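Local coordinates for Rep protein (Adeno-associated virus - 5, PDB 1M55), which probably nicks viral DNA at the replication origin as the zinc-bound endonuclease domain of a rolling-circle-type replication initiator, at residues 20-23 with 24-28; 64-67 with 68-72; 123-127 with 128-132; 168-171 with 172-175; 179-182 with 183-187. All coordinates share one frame; numbering follows the deposited sequence.

Contact 1: 20-23 with 24-28; sequences PGIS and DSFVD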
loop_
_atom_site.group_PDB
_atom_site.type_symbol
_atom_site.label_atom_id
_atom_site.label_comp_id
_atom_site.label_asym_id
_atom_site.label_seq_id
_atom_site.Cartn_x
_atom_site.Cartn_y
_atom_site.Cartn_z
ATOM N N PRO A 20 19.515 -9.657 -0.981
ATOM C CA PRO A 20 20.817 -10.261 -0.692
ATOM C C PRO A 20 21.664 -9.325 0.182
ATOM O O PRO A 20 21.692 -8.111 -0.035
ATOM C CB PRO A 20 21.426 -10.446 -2.089
ATOM C CG PRO A 20 20.761 -9.380 -2.913
ATOM C CD PRO A 20 19.337 -9.448 -2.429
ATOM N N GLY A 21 22.323 -9.890 1.188
ATOM C CA GLY A 21 23.150 -9.093 2.075
ATOM C C GLY A 21 22.466 -8.675 3.362
ATOM O O GLY A 21 23.110 -8.108 4.242
ATOM N N ILE A 22 21.164 -8.924 3.478
ATOM C CA ILE A 22 20.433 -8.551 4.691
ATOM C C ILE A 22 20.790 -9.509 5.835
ATOM O O ILE A 22 21.148 -10.665 5.593
ATOM C CB ILE A 22 18.903 -8.515 4.433
ATOM C CG1 ILE A 22 18.217 -7.631 5.470
ATOM C CG2 ILE A 22 18.308 -9.920 4.437
ATOM C CD1 ILE A 22 16.923 -7.028 4.975
ATOM N N SER A 23 20.731 -9.025 7.070
ATOM C CA SER A 23 21.071 -9.869 8.212
ATOM C C SER A 23 19.916 -10.762 8.646
ATOM O O SER A 23 18.777 -10.593 8.192
ATOM C CB SER A 23 21.529 -9.014 9.397
ATOM O OG SER A 23 20.420 -8.463 10.083
ATOM N N ASP A 24 20.213 -11.678 9.565
ATOM C CA ASP A 24 19.234 -12.616 10.112
ATOM C C ASP A 24 18.048 -11.936 10.774
ATOM O O ASP A 24 16.976 -12.525 10.896
ATOM C CB ASP A 24 19.862 -13.458 11.211
ATOM C CG ASP A 24 20.877 -14.446 10.711
ATOM O OD1 ASP A 24 21.238 -14.479 9.516
ATOM O OD2 ASP A 24 21.319 -15.201 11.581
ATOM N N SER A 25 18.274 -10.739 11.297
ATOM C CA SER A 25 17.224 -10.012 11.997
ATOM C C SER A 25 15.964 -9.787 11.158
ATOM O O SER A 25 14.860 -9.720 11.701
ATOM C CB SER A 25 17.773 -8.685 12.512
ATOM O OG SER A 25 18.066 -7.815 11.436
ATOM N N PHE A 26 16.124 -9.691 9.839
ATOM C CA PHE A 26 14.976 -9.486 8.957
ATOM C C PHE A 26 14.078 -10.723 8.975
ATOM O O PHE A 26 12.871 -10.621 9.223
ATOM C CB PHE A 26 15.430 -9.181 7.526
ATOM C CG PHE A 26 14.289 -8.957 6.564
ATOM C CD1 PHE A 26 13.618 -7.737 6.536
ATOM C CD2 PHE A 26 13.867 -9.976 5.718
ATOM C CE1 PHE A 26 12.533 -7.535 5.675
ATOM C CE2 PHE A 26 12.783 -9.784 4.853
ATOM C CZ PHE A 26 12.117 -8.561 4.836
ATOM N N VAL A 27 14.666 -11.890 8.710
ATOM C CA VAL A 27 13.910 -13.142 8.718
ATOM C C VAL A 27 13.283 -13.375 10.097
ATOM O O VAL A 27 12.114 -13.763 10.202
ATOM C CB VAL A 27 14.799 -14.350 8.333
ATOM C CG1 VAL A 27 14.051 -15.649 8.543
ATOM C CG2 VAL A 27 15.210 -14.245 6.874
ATOM N N ASP A 28 14.042 -13.095 11.155
ATOM C CA ASP A 28 13.539 -13.278 12.513
ATOM C C ASP A 28 12.320 -12.400 12.759
ATOM O O ASP A 28 11.328 -12.854 13.337
ATOM C CB ASP A 28 14.629 -12.971 13.544
ATOM C CG ASP A 28 15.770 -13.981 13.511
ATOM O OD1 ASP A 28 15.601 -15.072 12.918
ATOM O OD2 ASP A 28 16.839 -13.682 14.084
#
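Ser-23 and Ser-25 meet hydroxyl to hydroxyl at the start of helix 24-32. Ser-23 is the N-cap, and its OG lies between its backbone N and carbonyl carbon (chi1 80°), the torsion that swings the oxygen back over the first turn. There it accepts a hydrogen bond from Ser-25 OG at 2.8 Å and a weak, bent one from Ser-25 N at 3.4 Å. Ser-25 OG takes the matching torsion, chi1 68°, which brings it alongside its partner. The first turn also closes through the main chain, where Phe-26 N donates to Ser-23 O over 3.3 Å, the donor standing above the carbonyl plane. On the apolar side Ile-22 stretches its CG1 branch out, and its terminal CD1 comes within 3.6 Å of Phe-26 CG, at the root of the ring, approaching it obliquely. The ring itself runs on past the isoleucine into the protein, against Leu-19 and Gln-121. Ser-23 OG is also bonded to Gln-121 OE1. One small hydroxyl can therefore accept from the first turn of the helix while probably giving its own proton to the glutamine oxygen, a double role that suits serine to the cap.

Contact 2: 64-67 with 68-72; sequences LYEW and NKFSK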
loop_
_atom_site.group_PDB
_atom_site.type_symbol
_atom_site.label_atom_id
_atom_site.label_comp_id
_atom_site.label_asym_id
_atom_site.label_seq_id
_atom_site.Cartn_x
_atom_site.Cartn_y
_atom_site.Cartn_z
ATOM N N LEU A 64 3.871 6.600 5.006
ATOM C CA LEU A 64 2.925 7.626 5.433
ATOM C C LEU A 64 3.520 8.685 6.344
ATOM O O LEU A 64 3.229 9.869 6.188
ATOM C CB LEU A 64 1.696 6.990 6.091
ATOM C CG LEU A 64 0.830 6.158 5.135
ATOM C CD1 LEU A 64 -0.229 5.389 5.910
ATOM C CD2 LEU A 64 0.200 7.052 4.077
ATOM N N TYR A 65 4.362 8.271 7.287
ATOM C CA TYR A 65 4.978 9.217 8.211
ATOM C C TYR A 65 5.898 10.168 7.453
ATOM O O TYR A 65 5.903 11.376 7.708
ATOM C CB TYR A 65 5.729 8.477 9.328
ATOM C CG TYR A 65 4.834 7.587 10.180
ATOM C CD1 TYR A 65 5.379 6.648 11.061
ATOM C CD2 TYR A 65 3.441 7.642 10.060
ATOM C CE1 TYR A 65 4.558 5.787 11.793
ATOM C CE2 TYR A 65 2.614 6.782 10.784
ATOM C CZ TYR A 65 3.179 5.858 11.644
ATOM O OH TYR A 65 2.359 4.994 12.335
ATOM N N GLU A 66 6.629 9.634 6.480
ATOM C CA GLU A 66 7.533 10.447 5.676
ATOM C C GLU A 66 6.697 11.386 4.796
ATOM O O GLU A 66 7.040 12.556 4.619
ATOM C CB GLU A 66 8.431 9.548 4.825
ATOM C CG GLU A 66 9.763 10.170 4.415
ATOM C CD GLU A 66 10.704 10.445 5.588
ATOM O OE1 GLU A 66 10.494 9.912 6.706
ATOM O OE2 GLU A 66 11.676 11.195 5.377
ATOM N N TRP A 67 5.577 10.884 4.287
ATOM C CA TRP A 67 4.684 11.695 3.458
ATOM C C TRP A 67 4.143 12.857 4.295
ATOM O O TRP A 67 4.111 13.999 3.832
ATOM C CB TRP A 67 3.521 10.852 2.933
ATOM C CG TRP A 67 2.622 11.589 1.984
ATOM C CD1 TRP A 67 1.650 12.487 2.310
ATOM C CD2 TRP A 67 2.603 11.476 0.553
ATOM N NE1 TRP A 67 1.025 12.940 1.176
ATOM C CE2 TRP A 67 1.588 12.338 0.082
ATOM C CE3 TRP A 67 3.342 10.730 -0.378
ATOM C CZ2 TRP A 67 1.289 12.477 -1.281
ATOM C CZ3 TRP A 67 3.043 10.867 -1.738
ATOM C CH2 TRP A 67 2.023 11.735 -2.171
ATOM N N ASN A 68 3.750 12.563 5.536
ATOM C CA ASN A 68 3.218 13.583 6.442
ATOM C C ASN A 68 4.246 14.687 6.671
ATOM O O ASN A 68 3.883 15.843 6.887
ATOM C CB ASN A 68 2.820 12.973 7.796
ATOM C CG ASN A 68 1.621 12.023 7.710
ATOM O OD1 ASN A 68 1.348 11.286 8.658
ATOM N ND2 ASN A 68 0.903 12.040 6.594
ATOM N N LYS A 69 5.527 14.332 6.654
ATOM C CA LYS A 69 6.586 15.321 6.839
ATOM C C LYS A 69 6.500 16.364 5.721
ATOM O O LYS A 69 6.611 17.567 5.970
ATOM C CB LYS A 69 7.960 14.651 6.812
ATOM C CG LYS A 69 9.122 15.622 6.973
ATOM C CD LYS A 69 10.454 14.942 6.748
ATOM C CE LYS A 69 10.562 14.437 5.330
ATOM N NZ LYS A 69 11.943 14.002 5.009
ATOM N N PHE A 70 6.268 15.890 4.498
ATOM C CA PHE A 70 6.164 16.757 3.326
ATOM C C PHE A 70 4.830 17.499 3.216
ATOM O O PHE A 70 4.800 18.668 2.832
ATOM C CB PHE A 70 6.399 15.951 2.044
ATOM C CG PHE A 70 7.757 15.314 1.960
ATOM C CD1 PHE A 70 7.882 13.939 1.785
ATOM C CD2 PHE A 70 8.913 16.086 2.041
ATOM C CE1 PHE A 70 9.136 13.343 1.692
ATOM C CE2 PHE A 70 10.174 15.494 1.948
ATOM C CZ PHE A 70 10.282 14.121 1.772
ATOM N N SER A 71 3.731 16.821 3.530
ATOM C CA SER A 71 2.403 17.432 3.448
ATOM C C SER A 71 2.087 18.308 4.656
ATOM O O SER A 71 1.158 19.119 4.614
ATOM C CB SER A 71 1.330 16.347 3.332
ATOM O OG SER A 71 1.286 15.561 4.514
ATOM N N LYS A 72 2.840 18.110 5.736
ATOM C CA LYS A 72 2.654 18.839 6.991
ATOM C C LYS A 72 1.228 18.710 7.538
ATOM O O LYS A 72 0.629 19.682 8.002
ATOM C CB LYS A 72 3.082 20.308 6.855
ATOM C CG LYS A 72 4.594 20.483 6.684
ATOM C CD LYS A 72 4.993 21.952 6.642
ATOM C CE LYS A 72 6.479 22.128 6.348
ATOM N NZ LYS A 72 7.339 21.502 7.383
#
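Trp-67 and Ser-71, one turn apart near the end of helix 50-71, form the close-packed, buried side of this contact. Ser-71 N donates to Trp-67 O at 2.9 Å in a nearly straight bond, and Ser-71 OG lies 3.8 Å from Trp-67 CD1 on the indole. That small hydroxyl suits a buried site beside a large ring, and it finds its polar partner in Ser-75 OG, beyond the helix. A turn earlier, Asn-68 N donates to Leu-64 O at 2.8 Å, part of the regular helical ladder. The other side is looser and meets solvent, Lys-69 being exposed. Glu-66 and Lys-69 run side by side, and Lys-69 NZ reaches Glu-66 OE2 at 2.8 Å in a salt bridge, coming from above the carboxylate plane. Each long chain makes one bend to achieve this, Glu-66 at chi2 (66°) and Lys-69 at chi3 (63°). The aliphatic part of the lysine is used too, since Lys-69 CE sits 3.5 Å above the plane of the Phe-70 ring, toward its rim. Trp-67 and Leu-64 rest on Val-94, while Phe-70 stacks on Tyr-107 and Glu-66 touches Ile-111, so this end of the helix packs against both strand 88-95 and helix 101-118.

Contact 3: 123-127 with 128-132; sequences IEPQI and NDWVA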
loop_
_atom_site.group_PDB
_atom_site.type_symbol
_atom_site.label_atom_id
_atom_site.label_comp_id
_atom_site.label_asym_id
_atom_site.label_seq_id
_atom_site.Cartn_x
_atom_site.Cartn_y
_atom_site.Cartn_z
ATOM N N ILE A 123 19.889 -2.166 2.887
ATOM C CA ILE A 123 20.032 -3.048 1.728
ATOM C C ILE A 123 19.042 -2.628 0.638
ATOM O O ILE A 123 17.845 -2.501 0.900
ATOM C CB ILE A 123 19.766 -4.531 2.112
ATOM C CG1 ILE A 123 20.761 -4.992 3.184
ATOM C CG2 ILE A 123 19.827 -5.431 0.875
ATOM C CD1 ILE A 123 22.212 -4.940 2.757
ATOM N N GLU A 124 19.542 -2.388 -0.571
ATOM C CA GLU A 124 18.687 -1.988 -1.689
ATOM C C GLU A 124 17.921 -3.190 -2.234
ATOM O O GLU A 124 18.532 -4.198 -2.602
ATOM C CB GLU A 124 19.531 -1.398 -2.824
ATOM C CG GLU A 124 20.243 -0.091 -2.497
ATOM C CD GLU A 124 19.323 1.122 -2.517
ATOM O OE1 GLU A 124 18.163 1.005 -2.971
ATOM O OE2 GLU A 124 19.771 2.207 -2.084
ATOM N N PRO A 125 16.580 -3.118 -2.280
ATOM C CA PRO A 125 15.809 -4.251 -2.806
ATOM C C PRO A 125 16.109 -4.483 -4.290
ATOM O O PRO A 125 16.157 -3.534 -5.079
ATOM C CB PRO A 125 14.360 -3.805 -2.595
ATOM C CG PRO A 125 14.451 -2.932 -1.379
ATOM C CD PRO A 125 15.688 -2.119 -1.666
ATOM N N GLN A 126 16.325 -5.742 -4.655
ATOM C CA GLN A 126 16.621 -6.120 -6.037
ATOM C C GLN A 126 15.338 -6.426 -6.811
ATOM O O GLN A 126 15.140 -7.533 -7.318
ATOM C CB GLN A 126 17.576 -7.321 -6.072
ATOM C CG GLN A 126 18.930 -7.054 -5.426
ATOM C CD GLN A 126 19.625 -5.833 -6.006
ATOM O OE1 GLN A 126 19.992 -5.809 -7.180
ATOM N NE2 GLN A 126 19.783 -4.800 -5.190
ATOM N N ILE A 127 14.446 -5.445 -6.842
ATOM C CA ILE A 127 13.172 -5.555 -7.542
ATOM C C ILE A 127 13.087 -4.329 -8.439
ATOM O O ILE A 127 13.309 -3.200 -7.983
ATOM C CB ILE A 127 11.970 -5.540 -6.558
ATOM C CG1 ILE A 127 11.998 -6.776 -5.658
ATOM C CG2 ILE A 127 10.655 -5.478 -7.328
ATOM C CD1 ILE A 127 10.833 -6.855 -4.701
ATOM N N ASN A 128 12.804 -4.544 -9.717
ATOM C CA ASN A 128 12.705 -3.437 -10.656
ATOM C C ASN A 128 11.536 -2.522 -10.306
ATOM O O ASN A 128 10.448 -2.999 -9.993
ATOM C CB ASN A 128 12.536 -3.956 -12.086
ATOM C CG ASN A 128 12.540 -2.834 -13.115
ATOM O OD1 ASN A 128 13.435 -1.986 -13.122
ATOM N ND2 ASN A 128 11.534 -2.819 -13.980
ATOM N N ASP A 129 11.787 -1.214 -10.334
ATOM C CA ASP A 129 10.777 -0.192 -10.057
ATOM C C ASP A 129 9.918 -0.570 -8.861
ATOM O O ASP A 129 8.691 -0.522 -8.936
ATOM C CB ASP A 129 9.875 0.015 -11.287
ATOM C CG ASP A 129 10.656 0.409 -12.532
ATOM O OD1 ASP A 129 11.575 1.252 -12.434
ATOM O OD2 ASP A 129 10.342 -0.127 -13.616
ATOM N N TRP A 130 10.558 -0.915 -7.748
ATOM C CA TRP A 130 9.806 -1.324 -6.572
ATOM C C TRP A 130 8.991 -0.221 -5.889
ATOM O O TRP A 130 8.117 -0.515 -5.083
ATOM C CB TRP A 130 10.680 -2.123 -5.596
ATOM C CG TRP A 130 11.666 -1.334 -4.816
ATOM C CD1 TRP A 130 12.873 -0.857 -5.248
ATOM C CD2 TRP A 130 11.545 -0.944 -3.444
ATOM N NE1 TRP A 130 13.507 -0.192 -4.226
ATOM C CE2 TRP A 130 12.717 -0.230 -3.108
ATOM C CE3 TRP A 130 10.561 -1.133 -2.462
ATOM C CZ2 TRP A 130 12.930 0.299 -1.831
ATOM C CZ3 TRP A 130 10.775 -0.607 -1.191
ATOM C CH2 TRP A 130 11.952 0.101 -0.889
ATOM N N VAL A 131 9.306 1.041 -6.170
ATOM C CA VAL A 131 8.529 2.167 -5.641
ATOM C C VAL A 131 8.216 2.983 -6.889
ATOM O O VAL A 131 9.091 3.673 -7.421
ATOM C CB VAL A 131 9.309 3.030 -4.628
ATOM C CG1 VAL A 131 8.452 4.215 -4.182
ATOM C CG2 VAL A 131 9.687 2.201 -3.415
ATOM N N ALA A 132 6.989 2.864 -7.385
ATOM C CA ALA A 132 6.600 3.544 -8.615
ATOM C C ALA A 132 5.357 4.419 -8.524
ATOM O O ALA A 132 4.303 3.977 -8.062
ATOM C CB ALA A 132 6.414 2.506 -9.727
HETATM O O HOH W 1 15.857 1.441 -4.216
#
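The methyl CG2 of Ile-127 lies against the backbone of Asn-128, 3.6 Å from Asn-128 O, where the chain turns a corner toward strand 131-133. The CB of Asn-128 leads away from the preceding residues, at an exposed position that fits a polar side chain. Asp-129 comes next with positive phi (43°), a backbone shape that asparagine, aspartate and glycine adopt more readily than most, and it turns the chain back so that Trp-130 can face the residues before the corner. The whole segment leads from the loop after helix 101-118 into strand 131-133, which pairs antiparallel with strand 3-10 in the central sheet. Trp-130 CB packs 3.8 Å from Ile-127 CG2. With chi1 at 74°, its indole is folded over Pro-125, whose CG lies 3.8 Å from the centroid of the six-membered ring in a CH-pi contact over the face. A proline serves well here, being rigid and presenting polarised C-H groups to the indole. At the indole edge, a water in the ring plane accepts from Trp-130 NE1 at 2.9 Å and donates to Glu-124 OE1 at 2.7 Å, so the one polar atom of the indole is paired. Glu-124 O in turn accepts from NE2 of Gln-126, the centre of an inverse gamma turn. Val-131 sends CG2 to 3.5 Å above the opposite indole face, and Ala-132 continues the strand.

Contact 4: 168-171 with 172-175; sequences NLDE and YKLA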
loop_
_atom_site.group_PDB
_atom_site.type_symbol
_atom_site.label_atom_id
_atom_site.label_comp_id
_atom_site.label_asym_id
_atom_site.label_seq_id
_atom_site.Cartn_x
_atom_site.Cartn_y
_atom_site.Cartn_z
ATOM N N ASN A 168 -7.761 5.855 6.669
ATOM C CA ASN A 168 -8.208 6.784 7.696
ATOM C C ASN A 168 -9.398 7.570 7.134
ATOM O O ASN A 168 -9.768 8.622 7.654
ATOM C CB ASN A 168 -7.081 7.699 8.210
ATOM C CG ASN A 168 -6.453 8.546 7.127
ATOM O OD1 ASN A 168 -6.784 8.427 5.947
ATOM N ND2 ASN A 168 -5.516 9.398 7.521
ATOM N N LEU A 169 -9.984 7.046 6.055
ATOM C CA LEU A 169 -11.166 7.644 5.439
ATOM C C LEU A 169 -12.359 6.941 6.087
ATOM O O LEU A 169 -12.550 5.736 5.909
ATOM C CB LEU A 169 -11.178 7.405 3.922
ATOM C CG LEU A 169 -10.091 8.117 3.112
ATOM C CD1 LEU A 169 -10.007 7.533 1.713
ATOM C CD2 LEU A 169 -10.377 9.614 3.063
ATOM N N ASP A 170 -13.147 7.691 6.853
ATOM C CA ASP A 170 -14.308 7.143 7.555
ATOM C C ASP A 170 -15.237 6.318 6.671
ATOM O O ASP A 170 -15.732 5.269 7.081
ATOM C CB ASP A 170 -15.109 8.266 8.227
ATOM C CG ASP A 170 -14.323 8.983 9.321
ATOM O OD1 ASP A 170 -13.479 8.343 9.986
ATOM O OD2 ASP A 170 -14.557 10.196 9.519
ATOM N N GLU A 171 -15.453 6.786 5.451
ATOM C CA GLU A 171 -16.327 6.100 4.510
ATOM C C GLU A 171 -15.870 4.679 4.176
ATOM O O GLU A 171 -16.702 3.809 3.900
ATOM C CB GLU A 171 -16.432 6.926 3.226
ATOM C CG GLU A 171 -17.364 6.367 2.166
ATOM C CD GLU A 171 -17.393 7.214 0.900
ATOM O OE1 GLU A 171 -16.590 8.165 0.781
ATOM O OE2 GLU A 171 -18.223 6.925 0.015
ATOM N N TYR A 172 -14.565 4.427 4.249
ATOM C CA TYR A 172 -14.022 3.114 3.901
ATOM C C TYR A 172 -13.409 2.305 5.037
ATOM O O TYR A 172 -12.906 1.199 4.805
ATOM C CB TYR A 172 -12.997 3.263 2.770
ATOM C CG TYR A 172 -13.582 3.886 1.526
ATOM C CD1 TYR A 172 -13.205 5.168 1.114
ATOM C CD2 TYR A 172 -14.556 3.216 0.791
ATOM C CE1 TYR A 172 -13.796 5.767 -0.002
ATOM C CE2 TYR A 172 -15.149 3.802 -0.319
ATOM C CZ TYR A 172 -14.771 5.073 -0.710
ATOM O OH TYR A 172 -15.388 5.645 -1.799
ATOM N N LYS A 173 -13.471 2.827 6.259
ATOM C CA LYS A 173 -12.900 2.128 7.409
ATOM C C LYS A 173 -13.417 0.704 7.582
ATOM O O LYS A 173 -12.639 -0.222 7.819
ATOM C CB LYS A 173 -13.120 2.926 8.698
ATOM C CG LYS A 173 -12.179 4.107 8.871
ATOM C CD LYS A 173 -12.446 4.831 10.180
ATOM C CE LYS A 173 -11.371 5.866 10.476
ATOM N NZ LYS A 173 -10.036 5.229 10.670
ATOM N N LEU A 174 -14.726 0.519 7.453
ATOM C CA LEU A 174 -15.304 -0.810 7.603
ATOM C C LEU A 174 -14.976 -1.706 6.406
ATOM O O LEU A 174 -14.663 -2.884 6.573
ATOM C CB LEU A 174 -16.817 -0.708 7.806
ATOM C CG LEU A 174 -17.605 -2.015 7.895
ATOM C CD1 LEU A 174 -17.067 -2.913 9.012
ATOM C CD2 LEU A 174 -19.071 -1.682 8.123
ATOM N N ALA A 175 -15.009 -1.130 5.210
ATOM C CA ALA A 175 -14.727 -1.869 3.983
ATOM C C ALA A 175 -13.320 -2.452 3.915
ATOM O O ALA A 175 -13.119 -3.528 3.354
ATOM C CB ALA A 175 -14.972 -0.974 2.765
HETATM O O HOH W 2 -16.773 2.741 7.533
HETATM O O HOH W 3 -16.789 1.163 4.582
HETATM O O HOH W 4 -18.028 4.575 -1.734
HETATM O O HOH W 5 -16.115 7.946 -2.602
#
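Glu-171 lies across one face of the Tyr-172 ring, its CG over the middle of the ring, 4.1 Å from the centroid in a CH-pi contact. The extended glutamate chain runs alongside the tyrosine, so the carboxylate stacks on the ring with the two planes 16° apart. At the ring edge, Leu-169 CD1 meets Tyr-172 CD1 at 4.0 Å. Lys-173 lies beside Asp-170, its CE 3.3 Å from Asp-170 OD1; with the chain bent at chi4 (-64°), NZ stays 4.7 Å from that oxygen, too far for a salt bridge. The turn beneath is held by Tyr-172 N, which donates to Leu-169 O at 2.9 Å. A water bridges Glu-171 OE2 (2.9 Å) and Tyr-172 OH (2.8 Å). Two others span the backbone, from Asp-170 O to Leu-174 N and from Glu-171 O to Ala-175 N, in place of direct helical bonds. Farther out, Asn-168 OD1 accepts from Phe-77 N and its ND2 donates to Ser-75 O, tying down the start of the segment, and Tyr-172 packs on Ile-150 and Leu-185. Tyrosine suits this boundary: hydroxyl and carboxylate share solvent while aliphatic carbon covers the ring face.

Contact 5: 179-182 with 183-187; sequences LEER and KRLVA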
loop_
_atom_site.group_PDB
_atom_site.type_symbol
_atom_site.label_atom_id
_atom_site.label_comp_id
_atom_site.label_asym_id
_atom_site.label_seq_id
_atom_site.Cartn_x
_atom_site.Cartn_y
_atom_site.Cartn_z
ATOM N N LEU A 179 -15.311 -8.014 3.415
ATOM C CA LEU A 179 -15.786 -8.376 2.080
ATOM C C LEU A 179 -17.261 -8.049 1.855
ATOM O O LEU A 179 -17.651 -7.616 0.772
ATOM C CB LEU A 179 -15.538 -9.865 1.839
ATOM C CG LEU A 179 -14.064 -10.284 1.812
ATOM C CD1 LEU A 179 -13.935 -11.775 2.045
ATOM C CD2 LEU A 179 -13.428 -9.875 0.488
ATOM N N GLU A 180 -18.080 -8.232 2.886
ATOM C CA GLU A 180 -19.506 -7.949 2.775
ATOM C C GLU A 180 -19.717 -6.446 2.556
ATOM O O GLU A 180 -20.511 -6.035 1.704
ATOM C CB GLU A 180 -20.227 -8.429 4.034
ATOM C CG GLU A 180 -21.718 -8.610 3.863
ATOM C CD GLU A 180 -22.078 -9.660 2.825
ATOM O OE1 GLU A 180 -21.522 -10.779 2.870
ATOM O OE2 GLU A 180 -22.930 -9.366 1.969
ATOM N N GLU A 181 -18.973 -5.631 3.300
ATOM C CA GLU A 181 -19.063 -4.181 3.166
ATOM C C GLU A 181 -18.536 -3.754 1.786
ATOM O O GLU A 181 -19.091 -2.852 1.155
ATOM C CB GLU A 181 -18.288 -3.487 4.297
ATOM C CG GLU A 181 -18.190 -1.962 4.183
ATOM C CD GLU A 181 -19.511 -1.224 4.376
ATOM O OE1 GLU A 181 -20.569 -1.872 4.518
ATOM O OE2 GLU A 181 -19.487 0.023 4.387
ATOM N N ARG A 182 -17.465 -4.399 1.322
ATOM C CA ARG A 182 -16.910 -4.090 0.004
ATOM C C ARG A 182 -17.972 -4.374 -1.055
ATOM O O ARG A 182 -18.191 -3.568 -1.957
ATOM C CB ARG A 182 -15.659 -4.927 -0.267
ATOM C CG ARG A 182 -14.436 -4.446 0.499
ATOM C CD ARG A 182 -13.275 -5.429 0.437
ATOM N NE ARG A 182 -12.079 -4.853 1.050
ATOM C CZ ARG A 182 -11.003 -4.462 0.373
ATOM N NH1 ARG A 182 -10.954 -4.596 -0.950
ATOM N NH2 ARG A 182 -9.998 -3.878 1.010
ATOM N N LYS A 183 -18.659 -5.503 -0.901
ATOM C CA LYS A 183 -19.723 -5.910 -1.811
ATOM C C LYS A 183 -20.816 -4.833 -1.841
ATOM O O LYS A 183 -21.303 -4.457 -2.907
ATOM C CB LYS A 183 -20.288 -7.256 -1.344
ATOM C CG LYS A 183 -21.291 -7.914 -2.271
ATOM C CD LYS A 183 -21.696 -9.281 -1.729
ATOM C CE LYS A 183 -22.770 -9.925 -2.590
ATOM N NZ LYS A 183 -23.213 -11.243 -2.049
ATOM N N ARG A 184 -21.158 -4.292 -0.673
ATOM C CA ARG A 184 -22.178 -3.248 -0.592
ATOM C C ARG A 184 -21.747 -1.982 -1.342
ATOM O O ARG A 184 -22.520 -1.411 -2.122
ATOM C CB ARG A 184 -22.489 -2.895 0.868
ATOM C CG ARG A 184 -23.603 -1.859 1.021
ATOM C CD ARG A 184 -23.837 -1.456 2.472
ATOM N NE ARG A 184 -22.790 -0.582 3.003
ATOM C CZ ARG A 184 -22.713 0.731 2.782
ATOM N NH1 ARG A 184 -23.620 1.343 2.034
ATOM N NH2 ARG A 184 -21.734 1.438 3.328
ATOM N N LEU A 185 -20.509 -1.552 -1.114
ATOM C CA LEU A 185 -19.990 -0.347 -1.754
ATOM C C LEU A 185 -19.789 -0.504 -3.256
ATOM O O LEU A 185 -19.996 0.445 -4.017
ATOM C CB LEU A 185 -18.706 0.118 -1.058
ATOM C CG LEU A 185 -18.948 0.609 0.375
ATOM C CD1 LEU A 185 -17.650 0.986 1.059
ATOM C CD2 LEU A 185 -19.888 1.794 0.341
ATOM N N VAL A 186 -19.400 -1.700 -3.687
ATOM C CA VAL A 186 -19.212 -1.969 -5.111
ATOM C C VAL A 186 -20.582 -1.878 -5.793
ATOM O O VAL A 186 -20.729 -1.228 -6.835
ATOM C CB VAL A 186 -18.600 -3.367 -5.343
ATOM C CG1 VAL A 186 -18.661 -3.738 -6.819
ATOM C CG2 VAL A 186 -17.152 -3.384 -4.866
ATOM N N ALA A 187 -21.589 -2.490 -5.170
ATOM C CA ALA A 187 -22.952 -2.472 -5.699
ATOM C C ALA A 187 -23.439 -1.032 -5.827
ATOM O O ALA A 187 -23.962 -0.631 -6.871
ATOM C CB ALA A 187 -23.879 -3.263 -4.785
HETATM O O HOH W 6 -24.800 -10.549 0.491
#
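Glu-181 turns at chi2 (68°) and Arg-184 at chi3 (74°), and these two bends lay carboxylate and guanidinium next to each other one turn apart. The grip is side-on and uses two nitrogens: Arg-184 NE donates almost straight to Glu-181 OE1 at 3.0 Å, meeting it from above the carboxylate plane, and Arg-184 NH2 donates to Glu-181 OE2 at 2.9 Å on its syn side. Both oxygens lie near the guanidinium plane, yet the two flat groups are inclined by 44°. This is an i to i+3 salt bridge on helix 179-191, whose first turn is met by Asp-42 at the amides of Leu-179 and Glu-180. Beside the bridge, Leu-185 CD1 approaches Glu-181 OE2 at 3.9 Å. A looser pair occupies the outer side, where a water joins Glu-180 OE2 (2.7 Å) to Lys-183 NZ (3.1 Å). Arg-182 is buried instead, and its long chain reaches the backbone carbonyls of Ala-175 (from NE), Leu-155 (from NH1) and Ala-176 (from NH2), with NH2 also bonded to the side-chain oxygen of Gln-80.

How the contacts relate
The contacts come in order along the chain, none enclosing another, and all lie in the catalytic domain built round a central antiparallel sheet. Two touching pairs sit on opposite sides of the chain's centre. Contacts 1 and 3, with centres about 17 Å apart, meet where Ile-123 packs on Pro-20 and Gly-21, joining the loop before helix 24-32 to the loop that leads into strand 131-133. Contacts 4 and 5, with centres about 12 Å apart, tie the loop after strand 162-167 to helix 179-191. Contact 2, on helix 50-71, touches neither pair; its nearest atoms are about 7 Å from contact 4. Together they fit helices and loops round the sheet that carries zinc-binding Glu-82, His-89 and His-91.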